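Mevalonate kinase (Staphylococcus aureus, PDB 2X7I) probably catalyses the ATP-dependent phosphorylation of mevalonate in the mevalonate route to isoprenoids, as a member of the GHMP kinase family. Local coordinates at residues 111-116 with 121-126; 153-158 with 164-169; 177-182 with 251-256. One frame throughout, in Å; residues are numbered along the deposited sequence.

Contact 1 of 3, residues 111-116 with 121-126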
ATOM      1  N   PHE A 111       4.963   2.192  13.865  1.00 44.03           N
ATOM      2  CA  PHE A 111       4.797   2.176  15.310  1.00 44.81           C
ATOM      3  C   PHE A 111       5.883   1.348  16.017  1.00 45.39           C
ATOM      4  O   PHE A 111       6.386   1.752  17.079  1.00 45.91           O
ATOM      5  CB  PHE A 111       3.417   1.673  15.717  1.00 45.29           C
ATOM      6  CG  PHE A 111       3.194   1.723  17.184  1.00 46.63           C
ATOM      7  CD1 PHE A 111       2.792   2.898  17.791  1.00 48.87           C
ATOM      8  CD2 PHE A 111       3.447   0.622  17.971  1.00 47.34           C
ATOM      9  CE1 PHE A 111       2.626   2.963  19.167  1.00 50.25           C
ATOM     10  CE2 PHE A 111       3.283   0.683  19.340  1.00 49.50           C
ATOM     11  CZ  PHE A 111       2.872   1.849  19.939  1.00 50.09           C
ATOM     12  N   VAL A 112       6.228   0.198  15.440  1.00 44.91           N
ATOM     13  CA  VAL A 112       7.245  -0.673  16.027  1.00 45.78           C
ATOM     14  C   VAL A 112       8.619  -0.012  15.971  1.00 46.40           C
ATOM     15  O   VAL A 112       9.355  -0.051  16.941  1.00 47.96           O
ATOM     16  CB  VAL A 112       7.316  -2.043  15.338  1.00 45.83           C
ATOM     17  CG1 VAL A 112       8.577  -2.797  15.796  1.00 46.41           C
ATOM     18  CG2 VAL A 112       6.061  -2.852  15.633  1.00 45.43           C
ATOM     19  N   ARG A 113       8.953   0.583  14.832  1.00 45.75           N
ATOM     20  CA  ARG A 113      10.170   1.359  14.694  1.00 47.07           C
ATOM     21  C   ARG A 113      10.266   2.471  15.759  1.00 47.93           C
ATOM     22  O   ARG A 113      11.251   2.553  16.487  1.00 49.31           O
ATOM     23  CB  ARG A 113      10.255   1.953  13.287  1.00 46.52           C
ATOM     24  CG  ARG A 113      10.716   0.944  12.255  1.00 47.30           C
ATOM     25  CD  ARG A 113      10.598   1.455  10.820  1.00 46.22           C
ATOM     26  NE  ARG A 113      11.286   0.547   9.901  1.00 47.13           N
ATOM     27  CZ  ARG A 113      11.101   0.489   8.583  1.00 45.09           C
ATOM     28  NH1 ARG A 113      10.238   1.292   7.968  1.00 44.63           N
ATOM     29  NH2 ARG A 113      11.794  -0.385   7.874  1.00 45.81           N
ATOM     30  N   ALA A 114       9.229   3.304  15.842  1.00 47.30           N
ATOM     31  CA  ALA A 114       9.139   4.353  16.848  1.00 47.88           C
ATOM     32  C   ALA A 114       9.330   3.805  18.261  1.00 49.15           C
ATOM     33  O   ALA A 114      10.011   4.424  19.088  1.00 50.31           O
ATOM     34  CB  ALA A 114       7.790   5.060  16.745  1.00 47.28           C
ATOM     35  N   SER A 115       8.724   2.648  18.523  1.00 48.98           N
ATOM     36  CA  SER A 115       8.759   2.023  19.848  1.00 50.59           C
ATOM     37  C   SER A 115      10.171   1.651  20.251  1.00 51.93           C
ATOM     38  O   SER A 115      10.601   1.953  21.361  1.00 53.48           O
ATOM     39  CB  SER A 115       7.890   0.758  19.884  1.00 50.46           C
ATOM     40  OG  SER A 115       6.541   1.071  19.614  1.00 50.52           O
ATOM     41  N   TYR A 116      10.879   0.977  19.348  1.00 51.79           N
ATOM     42  CA  TYR A 116      12.259   0.586  19.604  1.00 53.83           C
ATOM     43  C   TYR A 116      13.177   1.798  19.731  1.00 54.40           C
ATOM     44  O   TYR A 116      14.069   1.813  20.573  1.00 56.61           O
ATOM     45  CB  TYR A 116      12.771  -0.356  18.518  1.00 53.78           C
ATOM     46  CG  TYR A 116      12.396  -1.784  18.790  1.00 55.38           C
ATOM     47  CD1 TYR A 116      11.062  -2.188  18.743  1.00 54.56           C
ATOM     48  CD2 TYR A 116      13.363  -2.736  19.106  1.00 58.34           C
ATOM     49  CE1 TYR A 116      10.699  -3.492  19.002  1.00 55.78           C
ATOM     50  CE2 TYR A 116      13.004  -4.059  19.367  1.00 60.27           C
ATOM     51  CZ  TYR A 116      11.669  -4.421  19.306  1.00 59.19           C
ATOM     52  OH  TYR A 116      11.286  -5.709  19.562  1.00 62.94           O
ATOM     53  N   LYS A 121      16.337   0.688  21.774  1.00 63.77           N
ATOM     54  CA  LYS A 121      16.625  -0.724  21.489  1.00 65.47           C
ATOM     55  C   LYS A 121      16.970  -0.971  20.027  1.00 65.03           C
ATOM     56  O   LYS A 121      16.359  -0.394  19.121  1.00 62.74           O
ATOM     57  CB  LYS A 121      15.434  -1.608  21.873  1.00 64.63           C
ATOM     58  CG  LYS A 121      15.267  -1.817  23.368  1.00 67.24           C
ATOM     59  CD  LYS A 121      14.015  -2.628  23.691  1.00 67.60           C
ATOM     60  CE  LYS A 121      14.165  -4.093  23.298  1.00 69.75           C
ATOM     61  NZ  LYS A 121      13.026  -4.919  23.793  1.00 70.15           N
ATOM     62  N   SER A 122      17.940  -1.851  19.806  1.00 67.78           N
ATOM     63  CA  SER A 122      18.316  -2.249  18.458  1.00 68.16           C
ATOM     64  C   SER A 122      17.208  -3.096  17.822  1.00 65.91           C
ATOM     65  O   SER A 122      16.601  -3.932  18.489  1.00 65.92           O
ATOM     66  CB  SER A 122      19.647  -3.004  18.475  1.00 72.44           C
ATOM     67  OG  SER A 122      19.784  -3.789  19.653  1.00 75.44           O
ATOM     68  N   LEU A 123      16.958  -2.861  16.534  1.00 65.78           N
ATOM     69  CA  LEU A 123      15.861  -3.495  15.804  1.00 63.28           C
ATOM     70  C   LEU A 123      16.342  -4.156  14.508  1.00 62.97           C
ATOM     71  O   LEU A 123      16.710  -3.479  13.544  1.00 63.07           O
ATOM     72  CB  LEU A 123      14.772  -2.458  15.486  1.00 61.60           C
ATOM     73  CG  LEU A 123      13.484  -2.963  14.818  1.00 59.37           C
ATOM     74  CD1 LEU A 123      12.707  -3.890  15.746  1.00 56.65           C
ATOM     75  CD2 LEU A 123      12.612  -1.791  14.374  1.00 57.70           C
ATOM     76  N   THR A 124      16.319  -5.482  14.494  1.00 62.90           N
ATOM     77  CA  THR A 124      16.624  -6.272  13.301  1.00 62.57           C
ATOM     78  C   THR A 124      15.407  -6.341  12.391  1.00 60.28           C
ATOM     79  O   THR A 124      14.278  -6.129  12.842  1.00 58.57           O
ATOM     80  CB  THR A 124      17.046  -7.706  13.701  1.00 63.67           C
ATOM     81  OG1 THR A 124      18.311  -7.651  14.382  1.00 65.83           O
ATOM     82  CG2 THR A 124      17.172  -8.625  12.474  1.00 63.95           C
ATOM     83  N   LYS A 125      15.637  -6.634  11.111  1.00 60.11           N
ATOM     84  CA  LYS A 125      14.548  -6.857  10.164  1.00 58.57           C
ATOM     85  C   LYS A 125      13.573  -7.940  10.610  1.00 57.19           C
ATOM     86  O   LYS A 125      12.379  -7.678  10.732  1.00 55.74           O
ATOM     87  CB  LYS A 125      15.077  -7.176   8.762  1.00 59.13           C
ATOM     88  CG  LYS A 125      15.117  -5.950   7.850  1.00 61.33           C
ATOM     89  CD  LYS A 125      16.066  -6.140   6.668  1.00 65.25           C
ATOM     90  CE  LYS A 125      15.922  -5.009   5.657  1.00 66.50           C
ATOM     91  NZ  LYS A 125      16.164  -3.663   6.256  1.00 68.83           N
ATOM     92  N   GLU A 126      14.065  -9.147  10.863  1.00 57.94           N
ATOM     93  CA  GLU A 126      13.172 -10.245  11.251  1.00 57.16           C
ATOM     94  C   GLU A 126      12.396  -9.946  12.536  1.00 55.90           C
ATOM     95  O   GLU A 126      11.267 -10.379  12.676  1.00 54.94           O
ATOM     96  CB  GLU A 126      13.909 -11.583  11.367  1.00 59.07           C
ATOM     97  CG  GLU A 126      13.432 -12.636  10.350  1.00 60.38           C
ATOM     98  CD  GLU A 126      11.973 -13.068  10.558  1.00 60.84           C
ATOM     99  OE1 GLU A 126      11.520 -13.187  11.719  1.00 61.78           O
ATOM    100  OE2 GLU A 126      11.280 -13.298   9.551  1.00 60.56           O
TER
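The methyl CD1 of L123 hangs over the centre of the Y116 ring, 3.5 Å from its centroid and 5° off the normal. In this CH-pi contact one methyl meets all six ring carbons. The two side chains cross at about a right angle, and with CG anti to the backbone N (chi1 -175°) L123 turns its fork back to helix 103-119, where the second methyl, CD2, lies 3.9 Å from R113 CG. The CD2 corner of the ring has further neighbours: S122 O stands at the edge, 3.5 Å from Y116 CD2, and K121 CB reaches the same Y116 CD2 obliquely at 3.6 Å. The backbone ties the turn with a bond of 2.8 Å from K121 N to Y116 O. All this closes a short loop joining helices 103-119 and 125-140 within the N-terminal GHMP kinase domain. That second helix also holds the polar end of the ring, since Y116 OH is hydrogen-bonded to E127, while K131 touches the tyrosine. R113 is tied in another direction, its NH1 bonding to the backbone O of E10. V112 CG1 lies 4.3 Å from L123 CD1, and V112 also packs on L128 and K131.

Contact 2 of 3, residues 153-158 with 164-169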
ATOM      1  N   SER A 153      11.501  -5.082   3.872  1.00 47.84           N
ATOM      2  CA  SER A 153      12.621  -5.336   2.952  1.00 49.14           C
ATOM      3  C   SER A 153      12.869  -4.201   1.956  1.00 49.61           C
ATOM      4  O   SER A 153      13.978  -4.028   1.481  1.00 51.35           O
ATOM      5  CB  SER A 153      12.386  -6.628   2.169  1.00 48.78           C
ATOM      6  OG  SER A 153      11.278  -6.501   1.272  1.00 48.24           O
ATOM      7  N   GLY A 154      11.833  -3.441   1.621  1.00 49.10           N
ATOM      8  CA  GLY A 154      11.933  -2.436   0.557  1.00 49.87           C
ATOM      9  C   GLY A 154      12.133  -3.058  -0.824  1.00 50.22           C
ATOM     10  O   GLY A 154      12.648  -2.409  -1.745  1.00 51.37           O
ATOM     11  N   LYS A 155      11.728  -4.318  -0.964  1.00 49.71           N
ATOM     12  CA  LYS A 155      11.895  -5.058  -2.211  1.00 49.91           C
ATOM     13  C   LYS A 155      10.564  -5.658  -2.679  1.00 48.55           C
ATOM     14  O   LYS A 155       9.647  -5.852  -1.861  1.00 47.17           O
ATOM     15  CB  LYS A 155      12.925  -6.155  -2.006  1.00 51.06           C
ATOM     16  CG  LYS A 155      14.339  -5.628  -1.795  1.00 53.44           C
ATOM     17  CD  LYS A 155      15.211  -6.654  -1.078  1.00 55.38           C
ATOM     18  CE  LYS A 155      16.676  -6.228  -1.051  1.00 58.32           C
ATOM     19  NZ  LYS A 155      16.818  -4.802  -0.634  1.00 59.84           N
ATOM     20  N   PRO A 156      10.443  -5.950  -3.993  1.00 48.59           N
ATOM     21  CA  PRO A 156       9.234  -6.616  -4.452  1.00 47.69           C
ATOM     22  C   PRO A 156       9.147  -8.033  -3.901  1.00 47.54           C
ATOM     23  O   PRO A 156      10.172  -8.670  -3.701  1.00 49.03           O
ATOM     24  CB  PRO A 156       9.386  -6.638  -5.986  1.00 48.34           C
ATOM     25  CG  PRO A 156      10.472  -5.720  -6.311  1.00 49.36           C
ATOM     26  CD  PRO A 156      11.366  -5.690  -5.109  1.00 50.20           C
ATOM     27  N   VAL A 157       7.931  -8.498  -3.640  1.00 46.70           N
ATOM     28  CA  VAL A 157       7.674  -9.869  -3.215  1.00 46.70           C
ATOM     29  C   VAL A 157       6.751 -10.524  -4.242  1.00 46.88           C
ATOM     30  O   VAL A 157       5.734  -9.954  -4.619  1.00 46.14           O
ATOM     31  CB  VAL A 157       6.995  -9.918  -1.835  1.00 46.06           C
ATOM     32  CG1 VAL A 157       6.562 -11.352  -1.500  1.00 46.36           C
ATOM     33  CG2 VAL A 157       7.922  -9.352  -0.760  1.00 44.99           C
ATOM     34  N   TRP A 158       7.126 -11.720  -4.682  1.00 48.15           N
ATOM     35  CA  TRP A 158       6.452 -12.427  -5.753  1.00 48.78           C
ATOM     36  C   TRP A 158       5.919 -13.738  -5.188  1.00 49.75           C
ATOM     37  O   TRP A 158       6.701 -14.534  -4.664  1.00 50.77           O
ATOM     38  CB  TRP A 158       7.454 -12.682  -6.892  1.00 50.12           C
ATOM     39  CG  TRP A 158       7.028 -13.708  -7.910  1.00 50.56           C
ATOM     40  CD1 TRP A 158       5.788 -13.850  -8.462  1.00 49.67           C
ATOM     41  CD2 TRP A 158       7.854 -14.720  -8.508  1.00 51.01           C
ATOM     42  NE1 TRP A 158       5.785 -14.903  -9.355  1.00 50.97           N
ATOM     43  CE2 TRP A 158       7.038 -15.453  -9.398  1.00 51.67           C
ATOM     44  CE3 TRP A 158       9.198 -15.088  -8.365  1.00 52.34           C
ATOM     45  CZ2 TRP A 158       7.530 -16.527 -10.160  1.00 53.60           C
ATOM     46  CZ3 TRP A 158       9.686 -16.160  -9.116  1.00 53.28           C
ATOM     47  CH2 TRP A 158       8.853 -16.864 -10.005  1.00 53.76           C
ATOM     48  N   ALA A 164       7.270 -18.669  -2.798  1.00 54.04           N
ATOM     49  CA  ALA A 164       7.320 -17.198  -2.726  1.00 53.06           C
ATOM     50  C   ALA A 164       8.772 -16.718  -2.676  1.00 53.78           C
ATOM     51  O   ALA A 164       9.633 -17.395  -2.121  1.00 55.03           O
ATOM     52  CB  ALA A 164       6.554 -16.688  -1.517  1.00 51.72           C
ATOM     53  N   GLU A 165       9.041 -15.560  -3.278  1.00 53.44           N
ATOM     54  CA  GLU A 165      10.406 -15.025  -3.347  1.00 54.71           C
ATOM     55  C   GLU A 165      10.409 -13.523  -3.120  1.00 53.04           C
ATOM     56  O   GLU A 165       9.411 -12.844  -3.360  1.00 51.17           O
ATOM     57  CB  GLU A 165      11.044 -15.303  -4.712  1.00 56.36           C
ATOM     58  CG  GLU A 165      10.953 -16.745  -5.204  1.00 60.62           C
ATOM     59  CD  GLU A 165      11.704 -17.735  -4.328  1.00 66.12           C
ATOM     60  OE1 GLU A 165      11.335 -18.935  -4.334  1.00 69.43           O
ATOM     61  OE2 GLU A 165      12.666 -17.316  -3.641  1.00 69.35           O
ATOM     62  N   THR A 166      11.549 -13.017  -2.665  1.00 53.71           N
ATOM     63  CA  THR A 166      11.778 -11.584  -2.555  1.00 53.07           C
ATOM     64  C   THR A 166      12.744 -11.208  -3.654  1.00 54.09           C
ATOM     65  O   THR A 166      13.831 -11.760  -3.734  1.00 55.66           O
ATOM     66  CB  THR A 166      12.358 -11.210  -1.186  1.00 53.39           C
ATOM     67  OG1 THR A 166      11.357 -11.413  -0.183  1.00 51.84           O
ATOM     68  CG2 THR A 166      12.802  -9.747  -1.170  1.00 52.99           C
ATOM     69  N   LEU A 167      12.334 -10.291  -4.521  1.00 53.57           N
ATOM     70  CA  LEU A 167      13.159  -9.919  -5.672  1.00 54.94           C
ATOM     71  C   LEU A 167      14.170  -8.837  -5.279  1.00 55.74           C
ATOM     72  O   LEU A 167      14.210  -8.400  -4.125  1.00 55.34           O
ATOM     73  CB  LEU A 167      12.271  -9.437  -6.827  1.00 54.11           C
ATOM     74  CG  LEU A 167      11.098 -10.345  -7.239  1.00 53.62           C
ATOM     75  CD1 LEU A 167      10.333  -9.746  -8.414  1.00 51.58           C
ATOM     76  CD2 LEU A 167      11.565 -11.763  -7.579  1.00 54.17           C
ATOM     77  N   LYS A 168      14.990  -8.416  -6.234  1.00 57.13           N
ATOM     78  CA  LYS A 168      15.905  -7.298  -6.018  1.00 58.49           C
ATOM     79  C   LYS A 168      15.132  -5.984  -6.115  1.00 57.49           C
ATOM     80  O   LYS A 168      14.009  -5.962  -6.624  1.00 56.09           O
ATOM     81  CB  LYS A 168      17.050  -7.345  -7.033  1.00 60.71           C
ATOM     82  CG  LYS A 168      17.987  -8.516  -6.795  1.00 62.36           C
ATOM     83  CD  LYS A 168      18.628  -9.052  -8.079  1.00 65.15           C
ATOM     84  CE  LYS A 168      20.039  -8.562  -8.267  1.00 67.90           C
ATOM     85  NZ  LYS A 168      20.701  -9.263  -9.401  1.00 71.45           N
ATOM     86  N   THR A 169      15.732  -4.898  -5.622  1.00 58.30           N
ATOM     87  CA  THR A 169      15.080  -3.578  -5.598  1.00 57.62           C
ATOM     88  C   THR A 169      14.415  -3.234  -6.936  1.00 57.16           C
ATOM     89  O   THR A 169      14.959  -3.517  -7.995  1.00 58.39           O
ATOM     90  CB  THR A 169      16.093  -2.454  -5.223  1.00 59.35           C
ATOM     91  OG1 THR A 169      16.405  -2.540  -3.830  1.00 59.62           O
ATOM     92  CG2 THR A 169      15.517  -1.064  -5.501  1.00 59.00           C
TER
HETATM   93  O   HOH W   1      15.598  -1.759  -1.430  1.00 42.22           O
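W158 and E165 are cross-strand neighbours on one face of a beta hairpin, their side chains lying side by side and pointing the same way. The contact is made by the aliphatic part of the glutamate: E165 CG approaches W158 CE3 obliquely at 4.0 Å, and a bend at chi2 (-64°) then leads the carboxylate away, its plane turned 54° from that of the indole. L167 adds a methyl at the same corner of the ring, with CD2 4.2 Å from W158 CE3, and spreads its other methyl, CD1, to 4.1 Å from P156 CB. The leucine thus spans proline and tryptophan, crossing the proline at about a right angle. V157 and T166 occupy the other face as an antiparallel non-hydrogen-bonded pair, V157 CG2 lying 4.0 Å from T166 OG1. W158 and E165 form the hydrogen-bonded pair, each donating its N-H to the other's carbonyl, the bond from W158 N being nearly straight at 175°. A further backbone bond, 2.8 Å from L167 N to P156 O, continues the ladder just past the strand pairing. Beyond it K155 CB, CG and CD run past L167 O, CB also lying 3.7 Å from T166 CG2, and a water joins G154 O to T169 OG1, with a weak bond from K155 NZ. S153 OG, also hydrogen-bonded to Q149 O, accepts from K155 N in an ST turn, leading helix 145-153 toward the strand. V157 rests on I146, Q149 and T150 of that helix and bonds through its backbone to A31, joining the hairpin to strand 29-45. On the other face, W158 packs against V214, L215 and S218 of helix 203-222, which also meets L167 through E222.

Contact 3 of 3, residues 177-182 with 251-256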
ATOM      1  N   VAL A 177       1.026   6.321 -12.037  1.00 54.51           N
ATOM      2  CA  VAL A 177       0.052   7.157 -11.330  1.00 54.71           C
ATOM      3  C   VAL A 177      -0.919   6.247 -10.591  1.00 52.94           C
ATOM      4  O   VAL A 177      -1.518   5.361 -11.187  1.00 52.84           O
ATOM      5  CB  VAL A 177      -0.747   8.068 -12.289  1.00 56.53           C
ATOM      6  CG1 VAL A 177      -1.782   8.879 -11.519  1.00 56.38           C
ATOM      7  CG2 VAL A 177       0.190   8.984 -13.049  1.00 58.19           C
ATOM      8  N   VAL A 178      -1.055   6.470  -9.291  1.00 52.11           N
ATOM      9  CA  VAL A 178      -1.954   5.707  -8.448  1.00 50.81           C
ATOM     10  C   VAL A 178      -3.163   6.580  -8.160  1.00 51.95           C
ATOM     11  O   VAL A 178      -3.020   7.682  -7.650  1.00 52.86           O
ATOM     12  CB  VAL A 178      -1.252   5.294  -7.147  1.00 49.62           C
ATOM     13  CG1 VAL A 178      -2.210   4.579  -6.204  1.00 47.84           C
ATOM     14  CG2 VAL A 178      -0.039   4.421  -7.462  1.00 48.74           C
ATOM     15  N   ILE A 179      -4.347   6.099  -8.519  1.00 52.58           N
ATOM     16  CA  ILE A 179      -5.583   6.853  -8.342  1.00 53.98           C
ATOM     17  C   ILE A 179      -6.528   6.159  -7.358  1.00 53.64           C
ATOM     18  O   ILE A 179      -6.771   4.968  -7.463  1.00 53.07           O
ATOM     19  CB  ILE A 179      -6.318   7.025  -9.678  1.00 55.33           C
ATOM     20  CG1 ILE A 179      -5.460   7.818 -10.666  1.00 56.02           C
ATOM     21  CG2 ILE A 179      -7.665   7.710  -9.457  1.00 56.91           C
ATOM     22  CD1 ILE A 179      -5.846   7.620 -12.124  1.00 56.85           C
ATOM     23  N   ASP A 180      -7.045   6.930  -6.406  1.00 54.99           N
ATOM     24  CA  ASP A 180      -8.072   6.492  -5.460  1.00 55.44           C
ATOM     25  C   ASP A 180      -9.386   7.134  -5.897  1.00 57.86           C
ATOM     26  O   ASP A 180      -9.457   8.345  -6.054  1.00 59.18           O
ATOM     27  CB  ASP A 180      -7.667   6.941  -4.043  1.00 55.12           C
ATOM     28  CG  ASP A 180      -8.769   6.757  -3.002  1.00 55.37           C
ATOM     29  OD1 ASP A 180      -8.610   7.286  -1.879  1.00 56.05           O
ATOM     30  OD2 ASP A 180      -9.785   6.104  -3.283  1.00 55.89           O
ATOM     31  N   THR A 181     -10.419   6.324  -6.112  1.00 59.24           N
ATOM     32  CA  THR A 181     -11.717   6.835  -6.575  1.00 62.14           C
ATOM     33  C   THR A 181     -12.615   7.344  -5.436  1.00 63.43           C
ATOM     34  O   THR A 181     -13.674   7.901  -5.697  1.00 65.74           O
ATOM     35  CB  THR A 181     -12.493   5.781  -7.396  1.00 62.86           C
ATOM     36  OG1 THR A 181     -12.926   4.720  -6.537  1.00 63.80           O
ATOM     37  CG2 THR A 181     -11.618   5.212  -8.519  1.00 62.18           C
ATOM     38  N   GLY A 182     -12.205   7.147  -4.185  1.00 62.30           N
ATOM     39  CA  GLY A 182     -12.892   7.762  -3.054  1.00 63.72           C
ATOM     40  C   GLY A 182     -14.160   7.064  -2.587  1.00 64.84           C
ATOM     41  O   GLY A 182     -14.403   5.897  -2.905  1.00 64.33           O
ATOM     42  N   GLU A 251     -14.195   3.195 -15.942  1.00 78.32           N
ATOM     43  CA  GLU A 251     -13.614   3.057 -17.275  1.00 76.28           C
ATOM     44  C   GLU A 251     -13.377   4.433 -17.899  1.00 77.09           C
ATOM     45  O   GLU A 251     -12.367   4.644 -18.562  1.00 75.13           O
ATOM     46  CB  GLU A 251     -14.483   2.172 -18.188  1.00 77.05           C
ATOM     47  CG  GLU A 251     -14.750   0.734 -17.674  1.00 76.84           C
ATOM     48  CD  GLU A 251     -13.520   0.027 -17.074  1.00 74.42           C
ATOM     49  OE1 GLU A 251     -13.699  -0.719 -16.084  1.00 76.46           O
ATOM     50  OE2 GLU A 251     -12.390   0.201 -17.581  1.00 71.43           O
ATOM     51  N   GLN A 252     -14.298   5.363 -17.655  1.00 80.19           N
ATOM     52  CA  GLN A 252     -14.169   6.744 -18.133  1.00 81.97           C
ATOM     53  C   GLN A 252     -12.983   7.471 -17.483  1.00 80.32           C
ATOM     54  O   GLN A 252     -12.374   8.334 -18.103  1.00 80.77           O
ATOM     55  CB  GLN A 252     -15.469   7.525 -17.886  1.00 86.71           C
ATOM     56  CG  GLN A 252     -15.608   8.822 -18.700  1.00 90.34           C
ATOM     57  CD  GLN A 252     -16.348   8.645 -20.035  1.00 92.30           C
ATOM     58  OE1 GLN A 252     -16.226   7.616 -20.708  1.00 90.01           O
ATOM     59  NE2 GLN A 252     -17.114   9.662 -20.419  1.00 96.09           N
ATOM     60  N   LEU A 253     -12.663   7.125 -16.239  1.00 78.69           N
ATOM     61  CA  LEU A 253     -11.512   7.705 -15.562  1.00 77.25           C
ATOM     62  C   LEU A 253     -10.209   7.185 -16.174  1.00 72.99           C
ATOM     63  O   LEU A 253      -9.260   7.946 -16.358  1.00 73.02           O
ATOM     64  CB  LEU A 253     -11.557   7.401 -14.060  1.00 77.78           C
ATOM     65  CG  LEU A 253     -10.736   8.305 -13.135  1.00 78.93           C
ATOM     66  CD1 LEU A 253     -11.161   9.760 -13.275  1.00 82.82           C
ATOM     67  CD2 LEU A 253     -10.891   7.850 -11.689  1.00 80.03           C
ATOM     68  N   MET A 254     -10.157   5.897 -16.495  1.00 69.58           N
ATOM     69  CA  MET A 254      -8.994   5.341 -17.175  1.00 66.10           C
ATOM     70  C   MET A 254      -8.871   5.907 -18.600  1.00 66.32           C
ATOM     71  O   MET A 254      -7.775   6.211 -19.061  1.00 65.13           O
ATOM     72  CB  MET A 254      -9.063   3.816 -17.209  1.00 63.88           C
ATOM     73  CG  MET A 254      -7.738   3.162 -17.557  1.00 61.16           C
ATOM     74  SD  MET A 254      -7.867   1.379 -17.718  1.00 60.98           S
ATOM     75  CE  MET A 254      -7.994   0.912 -15.987  1.00 58.57           C
ATOM     76  N   LYS A 255     -10.004   6.054 -19.282  1.00 67.91           N
ATOM     77  CA  LYS A 255     -10.051   6.673 -20.603  1.00 69.14           C
ATOM     78  C   LYS A 255      -9.427   8.070 -20.581  1.00 70.34           C
ATOM     79  O   LYS A 255      -8.672   8.428 -21.482  1.00 70.02           O
ATOM     80  CB  LYS A 255     -11.501   6.755 -21.084  1.00 72.00           C
ATOM     81  CG  LYS A 255     -11.714   7.389 -22.460  1.00 74.55           C
ATOM     82  CD  LYS A 255     -13.123   7.975 -22.563  1.00 79.19           C
ATOM     83  CE  LYS A 255     -13.471   8.401 -23.981  1.00 82.02           C
ATOM     84  NZ  LYS A 255     -13.529   7.232 -24.902  1.00 81.25           N
ATOM     85  N   ILE A 256      -9.745   8.849 -19.549  1.00 71.85           N
ATOM     86  CA  ILE A 256      -9.172  10.190 -19.372  1.00 73.61           C
ATOM     87  C   ILE A 256      -7.662  10.147 -19.089  1.00 71.20           C
ATOM     88  O   ILE A 256      -6.914  10.989 -19.586  1.00 71.97           O
ATOM     89  CB  ILE A 256      -9.915  10.978 -18.261  1.00 76.69           C
ATOM     90  CG1 ILE A 256     -11.261  11.478 -18.793  1.00 79.95           C
ATOM     91  CG2 ILE A 256      -9.083  12.158 -17.764  1.00 78.37           C
ATOM     92  CD1 ILE A 256     -12.123  12.147 -17.760  1.00 83.48           C
TER
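L253 reaches from helix 248-259 to I179, at the end of strand 175-180, and to T181 just after it, touching both with one and the same methyl. The apolar part of the contact is therefore small and focused: L253 CD2 lies 3.9 Å from I179 CG2 and 4.2 Å from T181 CG2. Both approaches are oblique, and the leucine methyl comes against two methyls borne by residues whose side chains set out toward the helix. A first torsion of -159° in L253, which sets CG opposite the backbone N, carries the fork over the distance between the backbones; the closest CA atoms, of T181 and L253, are 9.0 Å apart. No hydrogen bond spans the two segments; side-chain packing alone joins them.

Polar bonds do their work within the strand end and beside it. D180, directed away from the helix, receives the N-H of G182 on OD2 at 2.8 Å, an Asx turn with an N-H...O angle of 156°. The donor comes from above the carboxylate plane. R99, from the glycine- and serine-rich motif that in GHMP kinases probably contacts nucleotide phosphates, forms a salt bridge with the same OD2 and a hydrogen bond with T181 OG1, so that T181 gives its hydroxyl to the arginine and its methyl to the leucine.

Strand 175-180 is an inner strand of the antiparallel four-stranded sheet, hydrogen-bonded through I179 to M276 of strand 276-280 and through D180 to H300 of strand 300-305. Helix 283-295 lies on the same side as helix 248-259: its V293 touches both I179 and L253, while M254 of the latter helix packs on M276 and L278.

In the fold
The three contacts follow one another along the chain without interleaving. Contact 1 joins helices 103-119 and 125-140; its centre is 21 Å from that of contact 2, and the two touch where K125 CE packs 4.3 Å from S153 CA, at the end of helix 145-153. Contact 2 belongs to the mixed sheet through its hairpin, whose strand 163-166 is followed in sequence by strand 175-180 of contact 3, in the separate antiparallel sheet. Contacts 2 and 3 come no nearer than about 15 Å between nearest atoms. Contacts 1 and 3, 37 Å apart between centres, lie on opposite sides of the chain's centre, consistent with a GHMP kinase built in two parts, each round its own sheet.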